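Ribosomal large subunit pseudouridine synthase D (Escherichia coli, PDB 1PRZ) isomerises specific uridines of 23S ribosomal RNA to pseudouridine, probably those at positions 1911, 1915 and 1917. Local coordinates at residues A[91-96]-A[208-213]; A[135-140]-A[153-158]; A[174-179]-A[201-206]. One frame throughout, in Å; residues are numbered along the deposited sequence.

Contact 1: A[91-96]-A[208-213]; sequences REITRE and TMLRLY
Thr94, Arg95 and Glu96 pair antiparallel with Arg211, Leu210 and the selenomethionine Met209 in the large sheet of the pseudouridine synthase fold, and a classic beta bulge, with Thr208 and Met209 both facing Glu96, interrupts the regular pairing; both their N-H bonds to Glu96 O are weak. Packing is tight on the face of Arg95 and Leu210, under strand 71-75 and helix 78-89. There Leu210 CD1 packs against Ile93 CG2 (3.6 Å) and Arg95 CG (3.7 Å) and also lies close to Thr94 O. On the other face, with CG of Met209 turned away from the backbone N (chi1 179°), the chain bends at the next two torsions, which swings CE over the Glu96 chain, 3.7 Å from Glu96 OE1, while SE lies beside Thr94 CG2. Glu96 OE2 is held by Arg153 and Arg139. Next, Thr94 and Arg211 run side by side, CB to CB 4.0 Å, and Glu222 takes the guanidinium. The contact loosens at exposed Glu92, beyond the last direct backbone bond, Thr94 N to Arg211 O at 2.9 Å. There a water bridges the chains, accepting from Tyr213 N at 3.1 Å and donating to Glu92 O at 2.8 Å.

Contact 2: A[135-140]-A[153-158]; sequences VTHYRI and RLETGR
His137 and Glu155 join across the beta hairpin of strands 135-143 and 147-154, neighbours in the large antiparallel sheet between strands 109-117 and 94-102. His137 NE2 donates to Glu155 OE1 at 2.8 Å in a nearly straight bond (168°) that lies in the imidazole plane. The carboxylate is turned 43° from the ring, and the nitrogen meets OE1 on its anti side, somewhat out of the carboxylate plane. With CG of Glu155 opposite the backbone N (chi1 -165°) and the chain extended beyond it, the carboxylate passes over Val135, whose CG1 lies 3.8 Å from Glu155 OE1. At the other end of the ring, ND1 bonds to Thr110 OG1, so both ring nitrogens are engaged and the rotation of the imidazole is fixed. Behind this bond, the backbones of His137 and Arg153 are tied in both directions, His137 N to Arg153 O at 3.1 Å and Arg153 N to His137 O at 2.8 Å. Farther along the same face, Arg139 and Arg153 bring their NH2 atoms to 4.0 Å of each other, with the guanidinium planes almost perpendicular; Glu96 OE2 draws both together by salt bridges. Pairing weakens past Leu154, where Glu155 N reaches Val135 O only by a weak bond. A side chain then replaces the backbone acceptor: Thr156 OG1, itself bonded to Gln161 OE1, accepts the bond from Val135 N at 3.0 Å.

Contact 3: A[174-179]-A[201-206]; sequences VGDPVY and DRQALH
This is a buried meeting of two irregular segments beside the active site: the loop after helix 161-168 lies against the lead-in to strand 205-213, where the side chain of Gln203 comes about 4 Å from that of Asp65, the probable catalytic aspartate. The one hydrogen bond between the segments runs from Ala204 N to Val174 O at 2.8 Å, meeting the oxygen almost along the C=O axis though bent at the hydrogen. Ala204 also centres an inverse gamma turn. The backbones are pressed close: Val174 O stands 3.2 Å from Arg202 O, two acceptors without a bond, and the latter oxygen is approached by Gly175 CA at 3.3 Å in a CA-H...O contact. Gly175, at positive phi and without a side chain, lets the main chains come so near. Gln203, with CG anti to its carbonyl carbon (chi1 -45°), bends at the next torsion and crosses Asp176 and Pro177. Its CG lies 3.7 Å from Asp176 OD2, its NE2 3.5 Å from Pro177 CD, and its OE1 bonds to Thr68. Asp176 organises its own loop as an Asx turn and Asx motif. Its OD1 takes Val178 N at 2.9 Å on the anti lone pair and Tyr179 N from well above the carboxylate plane, and Arg163 adds a salt bridge to the same oxygen. Arg202 turns back and its NH2 donates, in the guanidinium plane, to Leu205 O at 3.0 Å, while Asp230 pairs with its NE. Around these two segments, strand 94-102 bonds through Val100 to the backbones of both Val174 and Ala204, helix 229-244 packs Leu234 and Met238 against Val174, and helix 161-168 touches Gln203 and Tyr179 through Arg163.

From the N terminus, the chain passes helix 78-89 and enters contact 1 at 91-96, opening a long loop that closes only when strand 205-213 returns at 208-213. Both other contacts fall within this loop, in series: contact 2 closes the short hairpin from 135-140 to 153-158, then contact 3 joins 174-179 to 201-206, just ahead of the second half of contact 1. Contacts 1 and 2 touch through the salt bridges of Glu96 to Arg153 and Arg139, strands 94-102 and 147-154 being neighbours in the large sheet. Contact 3 fastens the loop after helix 161-168 to the lead-in of strand 205-213, across the chain's centre from contact 1.

Contact 1: A[91-96]-A[208-213]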
loop_
_atom_site.group_PDB
_atom_site.type_symbol
_atom_site.label_atom_id
_atom_site.label_comp_id
_atom_site.label_asym_id
_atom_site.label_seq_id
_atom_site.Cartn_x
_atom_site.Cartn_y
_atom_site.Cartn_z
ATOM N N ARG A 91 10.804 -4.203 -13.856
ATOM C CA ARG A 91 10.916 -3.297 -12.708
ATOM C C ARG A 91 11.071 -1.863 -13.154
ATOM O O ARG A 91 11.919 -1.149 -12.621
ATOM C CB ARG A 91 12.126 -3.677 -11.831
ATOM C CG ARG A 91 12.124 -5.142 -11.446
ATOM C CD ARG A 91 13.276 -5.520 -10.530
ATOM N NE ARG A 91 13.214 -6.955 -10.277
ATOM C CZ ARG A 91 13.952 -7.606 -9.386
ATOM N NH1 ARG A 91 14.829 -6.947 -8.627
ATOM N NH2 ARG A 91 13.823 -8.928 -9.284
ATOM N N GLU A 92 10.256 -1.443 -14.126
ATOM C CA GLU A 92 10.293 -0.082 -14.660
ATOM C C GLU A 92 9.095 0.780 -14.236
ATOM O O GLU A 92 8.868 1.864 -14.770
ATOM C CB GLU A 92 10.364 -0.118 -16.185
ATOM C CG GLU A 92 11.507 -0.970 -16.705
ATOM C CD GLU A 92 11.569 -1.016 -18.224
ATOM O OE1 GLU A 92 10.542 -1.322 -18.866
ATOM O OE2 GLU A 92 12.660 -0.757 -18.777
ATOM N N ILE A 93 8.304 0.283 -13.298
ATOM C CA ILE A 93 7.186 1.072 -12.799
ATOM C C ILE A 93 7.518 1.524 -11.363
ATOM O O ILE A 93 7.811 0.696 -10.494
ATOM C CB ILE A 93 5.874 0.256 -12.830
ATOM C CG1 ILE A 93 5.513 -0.082 -14.294
ATOM C CG2 ILE A 93 4.737 1.058 -12.197
ATOM C CD1 ILE A 93 4.128 -0.640 -14.468
ATOM N N THR A 94 7.529 2.830 -11.119
ATOM C CA THR A 94 7.805 3.317 -9.756
ATOM C C THR A 94 6.522 3.291 -8.899
ATOM O O THR A 94 5.502 3.911 -9.255
ATOM C CB THR A 94 8.323 4.756 -9.775
ATOM O OG1 THR A 94 9.492 4.826 -10.606
ATOM C CG2 THR A 94 8.646 5.223 -8.349
ATOM N N ARG A 95 6.583 2.570 -7.786
ATOM C CA ARG A 95 5.441 2.505 -6.866
ATOM C C ARG A 95 5.933 2.962 -5.487
ATOM O O ARG A 95 6.650 2.225 -4.802
ATOM C CB ARG A 95 4.867 1.085 -6.802
ATOM C CG ARG A 95 4.121 0.683 -8.075
ATOM C CD ARG A 95 3.750 -0.788 -8.061
ATOM N NE ARG A 95 4.880 -1.682 -8.320
ATOM C CZ ARG A 95 4.782 -3.015 -8.358
ATOM N NH1 ARG A 95 3.608 -3.606 -8.154
ATOM N NH2 ARG A 95 5.859 -3.773 -8.590
ATOM N N GLU A 96 5.557 4.185 -5.108
ATOM C CA GLU A 96 5.984 4.728 -3.822
ATOM C C GLU A 96 4.854 4.654 -2.790
ATOM O O GLU A 96 3.683 4.809 -3.122
ATOM C CB GLU A 96 6.458 6.171 -4.024
ATOM C CG GLU A 96 6.978 6.834 -2.782
ATOM C CD GLU A 96 7.565 8.189 -3.102
ATOM O OE1 GLU A 96 6.766 9.147 -3.300
ATOM O OE2 GLU A 96 8.818 8.252 -3.181
ATOM N N THR A 208 1.027 5.964 -2.469
ATOM C CA THR A 208 0.967 7.385 -2.664
ATOM C C THR A 208 1.370 8.006 -4.017
ATOM O O THR A 208 0.867 9.059 -4.382
ATOM C CB THR A 208 1.757 8.048 -1.482
ATOM O OG1 THR A 208 1.344 9.413 -1.333
ATOM C CG2 THR A 208 3.273 7.963 -1.732
HETATM N N MSE A 209 2.254 7.352 -4.758
HETATM C CA MSE A 209 2.724 7.890 -6.045
HETATM C C MSE A 209 3.003 6.712 -6.977
HETATM O O MSE A 209 3.446 5.647 -6.547
HETATM C CB MSE A 209 3.999 8.750 -5.829
HETATM C CG MSE A 209 4.585 9.335 -7.125
HETATM SE SE MSE A 209 5.846 8.123 -7.914
HETATM C CE MSE A 209 7.439 8.729 -6.928
ATOM N N LEU A 210 2.715 6.910 -8.256
ATOM C CA LEU A 210 2.890 5.883 -9.247
ATOM C C LEU A 210 3.418 6.572 -10.504
ATOM O O LEU A 210 2.834 7.546 -10.964
ATOM C CB LEU A 210 1.540 5.238 -9.518
ATOM C CG LEU A 210 1.516 4.237 -10.649
ATOM C CD1 LEU A 210 2.422 3.093 -10.298
ATOM C CD2 LEU A 210 0.072 3.769 -10.848
ATOM N N ARG A 211 4.520 6.073 -11.038
ATOM C CA ARG A 211 5.087 6.689 -12.231
ATOM C C ARG A 211 5.434 5.587 -13.245
ATOM O O ARG A 211 5.895 4.508 -12.876
ATOM C CB ARG A 211 6.315 7.514 -11.830
ATOM C CG ARG A 211 7.009 8.231 -12.969
ATOM C CD ARG A 211 8.435 8.603 -12.530
ATOM N NE ARG A 211 8.414 9.645 -11.520
ATOM C CZ ARG A 211 9.261 9.725 -10.485
ATOM N NH1 ARG A 211 10.206 8.806 -10.322
ATOM N NH2 ARG A 211 9.159 10.746 -9.632
ATOM N N LEU A 212 5.188 5.849 -14.524
ATOM C CA LEU A 212 5.472 4.841 -15.524
ATOM C C LEU A 212 5.559 5.460 -16.915
ATOM O O LEU A 212 5.191 6.616 -17.118
ATOM C CB LEU A 212 4.373 3.761 -15.501
ATOM C CG LEU A 212 2.929 4.224 -15.771
ATOM C CD1 LEU A 212 2.678 4.493 -17.254
ATOM C CD2 LEU A 212 1.954 3.154 -15.264
ATOM N N TYR A 213 6.090 4.693 -17.857
ATOM C CA TYR A 213 6.142 5.146 -19.250
ATOM C C TYR A 213 4.858 4.574 -19.840
ATOM O O TYR A 213 4.638 3.354 -19.828
ATOM C CB TYR A 213 7.352 4.574 -19.975
ATOM C CG TYR A 213 8.649 5.155 -19.475
ATOM C CD1 TYR A 213 8.989 6.491 -19.724
ATOM C CD2 TYR A 213 9.520 4.382 -18.699
ATOM C CE1 TYR A 213 10.171 7.051 -19.209
ATOM C CE2 TYR A 213 10.701 4.929 -18.175
ATOM C CZ TYR A 213 11.017 6.253 -18.430
ATOM O OH TYR A 213 12.183 6.764 -17.884
HETATM O O HOH W 1 7.307 1.977 -17.078
#

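Contact 2: A[135-140]-A[153-158]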
loop_
_atom_site.group_PDB
_atom_site.type_symbol
_atom_site.label_atom_id
_atom_site.label_comp_id
_atom_site.label_asym_id
_atom_site.label_seq_id
_atom_site.Cartn_x
_atom_site.Cartn_y
_atom_site.Cartn_z
ATOM N N VAL A 135 13.117 -6.731 -2.656
ATOM C CA VAL A 135 13.908 -5.577 -2.273
ATOM C C VAL A 135 12.949 -4.406 -2.046
ATOM O O VAL A 135 12.137 -4.067 -2.923
ATOM C CB VAL A 135 14.920 -5.196 -3.405
ATOM C CG1 VAL A 135 15.734 -3.961 -2.997
ATOM C CG2 VAL A 135 15.883 -6.362 -3.686
ATOM N N THR A 136 13.044 -3.820 -0.852
ATOM C CA THR A 136 12.237 -2.673 -0.468
ATOM C C THR A 136 13.173 -1.578 0.004
ATOM O O THR A 136 14.037 -1.826 0.839
ATOM C CB THR A 136 11.312 -2.982 0.724
ATOM O OG1 THR A 136 10.399 -4.017 0.365
ATOM C CG2 THR A 136 10.539 -1.704 1.138
ATOM N N HIS A 137 12.991 -0.373 -0.516
ATOM C CA HIS A 137 13.833 0.764 -0.107
ATOM C C HIS A 137 12.963 1.661 0.747
ATOM O O HIS A 137 11.796 1.875 0.404
ATOM C CB HIS A 137 14.314 1.568 -1.329
ATOM C CG HIS A 137 15.126 0.756 -2.289
ATOM N ND1 HIS A 137 16.315 0.166 -1.925
ATOM C CD2 HIS A 137 14.880 0.369 -3.566
ATOM C CE1 HIS A 137 16.770 -0.561 -2.936
ATOM N NE2 HIS A 137 15.920 -0.455 -3.942
ATOM N N TYR A 138 13.523 2.195 1.830
ATOM C CA TYR A 138 12.747 3.058 2.704
ATOM C C TYR A 138 13.540 4.258 3.226
ATOM O O TYR A 138 14.761 4.170 3.427
ATOM C CB TYR A 138 12.160 2.246 3.873
ATOM C CG TYR A 138 13.184 1.630 4.808
ATOM C CD1 TYR A 138 13.521 2.247 6.022
ATOM C CD2 TYR A 138 13.818 0.439 4.484
ATOM C CE1 TYR A 138 14.472 1.688 6.893
ATOM C CE2 TYR A 138 14.768 -0.131 5.356
ATOM C CZ TYR A 138 15.082 0.499 6.547
ATOM O OH TYR A 138 15.981 -0.074 7.411
ATOM N N ARG A 139 12.822 5.376 3.404
ATOM C CA ARG A 139 13.364 6.659 3.891
ATOM C C ARG A 139 12.513 7.101 5.086
ATOM O O ARG A 139 11.283 6.939 5.072
ATOM C CB ARG A 139 13.171 7.791 2.858
ATOM C CG ARG A 139 13.796 7.680 1.482
ATOM C CD ARG A 139 13.484 8.988 0.702
ATOM N NE ARG A 139 12.231 8.936 -0.076
ATOM C CZ ARG A 139 11.456 9.975 -0.394
ATOM N NH1 ARG A 139 11.739 11.228 -0.007
ATOM N NH2 ARG A 139 10.359 9.756 -1.138
ATOM N N ILE A 140 13.135 7.750 6.064
ATOM C CA ILE A 140 12.376 8.250 7.202
ATOM C C ILE A 140 11.986 9.683 6.833
ATOM O O ILE A 140 12.851 10.520 6.557
ATOM C CB ILE A 140 13.229 8.245 8.483
ATOM C CG1 ILE A 140 13.459 6.796 8.921
ATOM C CG2 ILE A 140 12.566 9.051 9.570
ATOM C CD1 ILE A 140 14.551 6.670 9.915
ATOM N N ARG A 153 9.859 2.527 -1.568
ATOM C CA ARG A 153 9.732 2.271 -2.995
ATOM C C ARG A 153 9.970 0.797 -3.225
ATOM O O ARG A 153 10.909 0.214 -2.667
ATOM C CB ARG A 153 10.709 3.110 -3.825
ATOM C CG ARG A 153 10.283 4.549 -3.808
ATOM C CD ARG A 153 10.868 5.367 -4.916
ATOM N NE ARG A 153 10.479 6.759 -4.714
ATOM C CZ ARG A 153 10.973 7.769 -5.414
ATOM N NH1 ARG A 153 11.861 7.514 -6.373
ATOM N NH2 ARG A 153 10.626 9.020 -5.105
ATOM N N LEU A 154 9.075 0.220 -4.032
ATOM C CA LEU A 154 9.088 -1.183 -4.391
ATOM C C LEU A 154 9.955 -1.449 -5.626
ATOM O O LEU A 154 9.683 -0.902 -6.695
ATOM C CB LEU A 154 7.643 -1.653 -4.679
ATOM C CG LEU A 154 6.625 -1.800 -3.516
ATOM C CD1 LEU A 154 5.253 -2.240 -4.080
ATOM C CD2 LEU A 154 7.113 -2.818 -2.492
ATOM N N GLU A 155 10.992 -2.275 -5.471
ATOM C CA GLU A 155 11.834 -2.663 -6.602
ATOM C C GLU A 155 11.146 -3.928 -7.153
ATOM O O GLU A 155 11.000 -4.119 -8.381
ATOM C CB GLU A 155 13.261 -2.970 -6.119
ATOM C CG GLU A 155 14.273 -3.024 -7.244
ATOM C CD GLU A 155 15.705 -3.030 -6.762
ATOM O OE1 GLU A 155 16.170 -2.008 -6.204
ATOM O OE2 GLU A 155 16.398 -4.062 -6.932
ATOM N N THR A 156 10.748 -4.797 -6.213
ATOM C CA THR A 156 9.981 -6.023 -6.498
ATOM C C THR A 156 8.588 -5.782 -5.858
ATOM O O THR A 156 8.430 -4.861 -5.051
ATOM C CB THR A 156 10.605 -7.296 -5.855
ATOM O OG1 THR A 156 10.800 -7.094 -4.454
ATOM C CG2 THR A 156 11.951 -7.653 -6.509
ATOM N N GLY A 157 7.583 -6.587 -6.213
ATOM C CA GLY A 157 6.263 -6.395 -5.626
ATOM C C GLY A 157 5.611 -7.661 -5.077
ATOM O O GLY A 157 4.464 -7.970 -5.425
ATOM N N ARG A 158 6.311 -8.396 -4.212
ATOM C CA ARG A 158 5.740 -9.621 -3.654
ATOM C C ARG A 158 4.575 -9.393 -2.676
ATOM O O ARG A 158 4.315 -8.262 -2.190
ATOM C CB ARG A 158 6.806 -10.442 -2.916
ATOM C CG ARG A 158 8.169 -10.532 -3.607
ATOM C CD ARG A 158 8.103 -11.215 -4.956
ATOM N NE ARG A 158 9.456 -11.508 -5.430
ATOM C CZ ARG A 158 9.758 -11.867 -6.674
ATOM N NH1 ARG A 158 8.791 -11.979 -7.580
ATOM N NH2 ARG A 158 11.028 -12.108 -7.008
#

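Contact 3: A[174-179]-A[201-206]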
loop_
_atom_site.group_PDB
_atom_site.type_symbol
_atom_site.label_atom_id
_atom_site.label_comp_id
_atom_site.label_asym_id
_atom_site.label_seq_id
_atom_site.Cartn_x
_atom_site.Cartn_y
_atom_site.Cartn_z
ATOM N N VAL A 174 1.927 0.174 11.968
ATOM C CA VAL A 174 0.864 0.458 12.929
ATOM C C VAL A 174 -0.440 -0.104 12.326
ATOM O O VAL A 174 -0.703 0.046 11.127
ATOM C CB VAL A 174 0.690 1.990 13.104
ATOM C CG1 VAL A 174 -0.583 2.321 13.883
ATOM C CG2 VAL A 174 1.913 2.581 13.803
ATOM N N GLY A 175 -1.240 -0.762 13.170
ATOM C CA GLY A 175 -2.528 -1.291 12.751
ATOM C C GLY A 175 -2.570 -2.573 11.934
ATOM O O GLY A 175 -3.655 -3.049 11.593
ATOM N N ASP A 176 -1.403 -3.125 11.617
ATOM C CA ASP A 176 -1.313 -4.334 10.811
ATOM C C ASP A 176 -1.883 -5.469 11.671
ATOM O O ASP A 176 -1.264 -5.853 12.656
ATOM C CB ASP A 176 0.146 -4.639 10.480
ATOM C CG ASP A 176 0.291 -5.637 9.348
ATOM O OD1 ASP A 176 -0.454 -6.669 9.354
ATOM O OD2 ASP A 176 1.146 -5.380 8.454
ATOM N N PRO A 177 -3.025 -6.037 11.270
ATOM C CA PRO A 177 -3.640 -7.113 12.045
ATOM C C PRO A 177 -2.908 -8.447 11.932
ATOM O O PRO A 177 -3.176 -9.378 12.710
ATOM C CB PRO A 177 -5.070 -7.158 11.483
ATOM C CG PRO A 177 -4.871 -6.824 10.030
ATOM C CD PRO A 177 -3.789 -5.752 10.032
ATOM N N VAL A 178 -1.974 -8.544 10.981
ATOM C CA VAL A 178 -1.237 -9.784 10.794
ATOM C C VAL A 178 0.166 -9.726 11.422
ATOM O O VAL A 178 0.522 -10.538 12.292
ATOM C CB VAL A 178 -1.102 -10.124 9.272
ATOM C CG1 VAL A 178 -0.261 -11.393 9.094
ATOM C CG2 VAL A 178 -2.493 -10.321 8.640
ATOM N N TYR A 179 0.961 -8.754 10.990
ATOM C CA TYR A 179 2.331 -8.623 11.473
ATOM C C TYR A 179 2.500 -7.755 12.718
ATOM O O TYR A 179 3.521 -7.828 13.414
ATOM C CB TYR A 179 3.199 -8.092 10.348
ATOM C CG TYR A 179 3.101 -8.942 9.123
ATOM C CD1 TYR A 179 3.738 -10.186 9.064
ATOM C CD2 TYR A 179 2.314 -8.542 8.036
ATOM C CE1 TYR A 179 3.599 -11.013 7.964
ATOM C CE2 TYR A 179 2.165 -9.358 6.930
ATOM C CZ TYR A 179 2.813 -10.604 6.907
ATOM O OH TYR A 179 2.613 -11.453 5.850
ATOM N N ASP A 201 -7.368 0.434 12.625
ATOM C CA ASP A 201 -7.387 -1.016 12.381
ATOM C C ASP A 201 -7.039 -1.600 11.009
ATOM O O ASP A 201 -7.704 -2.535 10.532
ATOM C CB ASP A 201 -8.751 -1.575 12.827
ATOM C CG ASP A 201 -9.884 -1.095 11.953
ATOM O OD1 ASP A 201 -9.784 -0.018 11.325
ATOM O OD2 ASP A 201 -10.916 -1.792 11.897
ATOM N N ARG A 202 -6.014 -1.038 10.378
ATOM C CA ARG A 202 -5.511 -1.567 9.120
ATOM C C ARG A 202 -4.037 -1.177 9.098
ATOM O O ARG A 202 -3.645 -0.259 9.830
ATOM C CB ARG A 202 -6.205 -0.929 7.925
ATOM C CG ARG A 202 -5.833 0.558 7.640
ATOM C CD ARG A 202 -6.642 1.133 6.442
ATOM N NE ARG A 202 -6.209 2.473 6.042
ATOM C CZ ARG A 202 -5.194 2.724 5.196
ATOM N NH1 ARG A 202 -4.867 3.983 4.906
ATOM N NH2 ARG A 202 -4.511 1.729 4.629
ATOM N N GLN A 203 -3.234 -1.865 8.282
ATOM C CA GLN A 203 -1.823 -1.503 8.110
ATOM C C GLN A 203 -1.824 0.001 7.771
ATOM O O GLN A 203 -2.596 0.432 6.898
ATOM C CB GLN A 203 -1.180 -2.104 6.853
ATOM C CG GLN A 203 -1.397 -3.533 6.468
ATOM C CD GLN A 203 -2.770 -3.854 5.948
ATOM O OE1 GLN A 203 -3.096 -3.791 4.740
ATOM N NE2 GLN A 203 -3.574 -4.234 6.854
ATOM N N ALA A 204 -0.954 0.778 8.414
ATOM C CA ALA A 204 -0.837 2.219 8.097
ATOM C C ALA A 204 0.030 2.245 6.829
ATOM O O ALA A 204 1.225 2.538 6.886
ATOM C CB ALA A 204 -0.134 2.961 9.237
ATOM N N LEU A 205 -0.572 1.922 5.700
ATOM C CA LEU A 205 0.164 1.841 4.444
ATOM C C LEU A 205 -0.684 2.420 3.307
ATOM O O LEU A 205 -1.871 2.081 3.183
ATOM C CB LEU A 205 0.498 0.364 4.152
ATOM C CG LEU A 205 1.281 0.075 2.873
ATOM C CD1 LEU A 205 2.632 0.790 2.915
ATOM C CD2 LEU A 205 1.512 -1.426 2.759
ATOM N N HIS A 206 -0.074 3.266 2.473
ATOM C CA HIS A 206 -0.798 3.931 1.361
ATOM C C HIS A 206 0.068 4.051 0.098
ATOM O O HIS A 206 1.187 4.547 0.188
ATOM C CB HIS A 206 -1.194 5.338 1.828
ATOM C CG HIS A 206 -1.834 6.183 0.779
ATOM N ND1 HIS A 206 -3.062 5.881 0.228
ATOM C CD2 HIS A 206 -1.426 7.334 0.187
ATOM C CE1 HIS A 206 -3.384 6.807 -0.656
ATOM N NE2 HIS A 206 -2.411 7.701 -0.701
#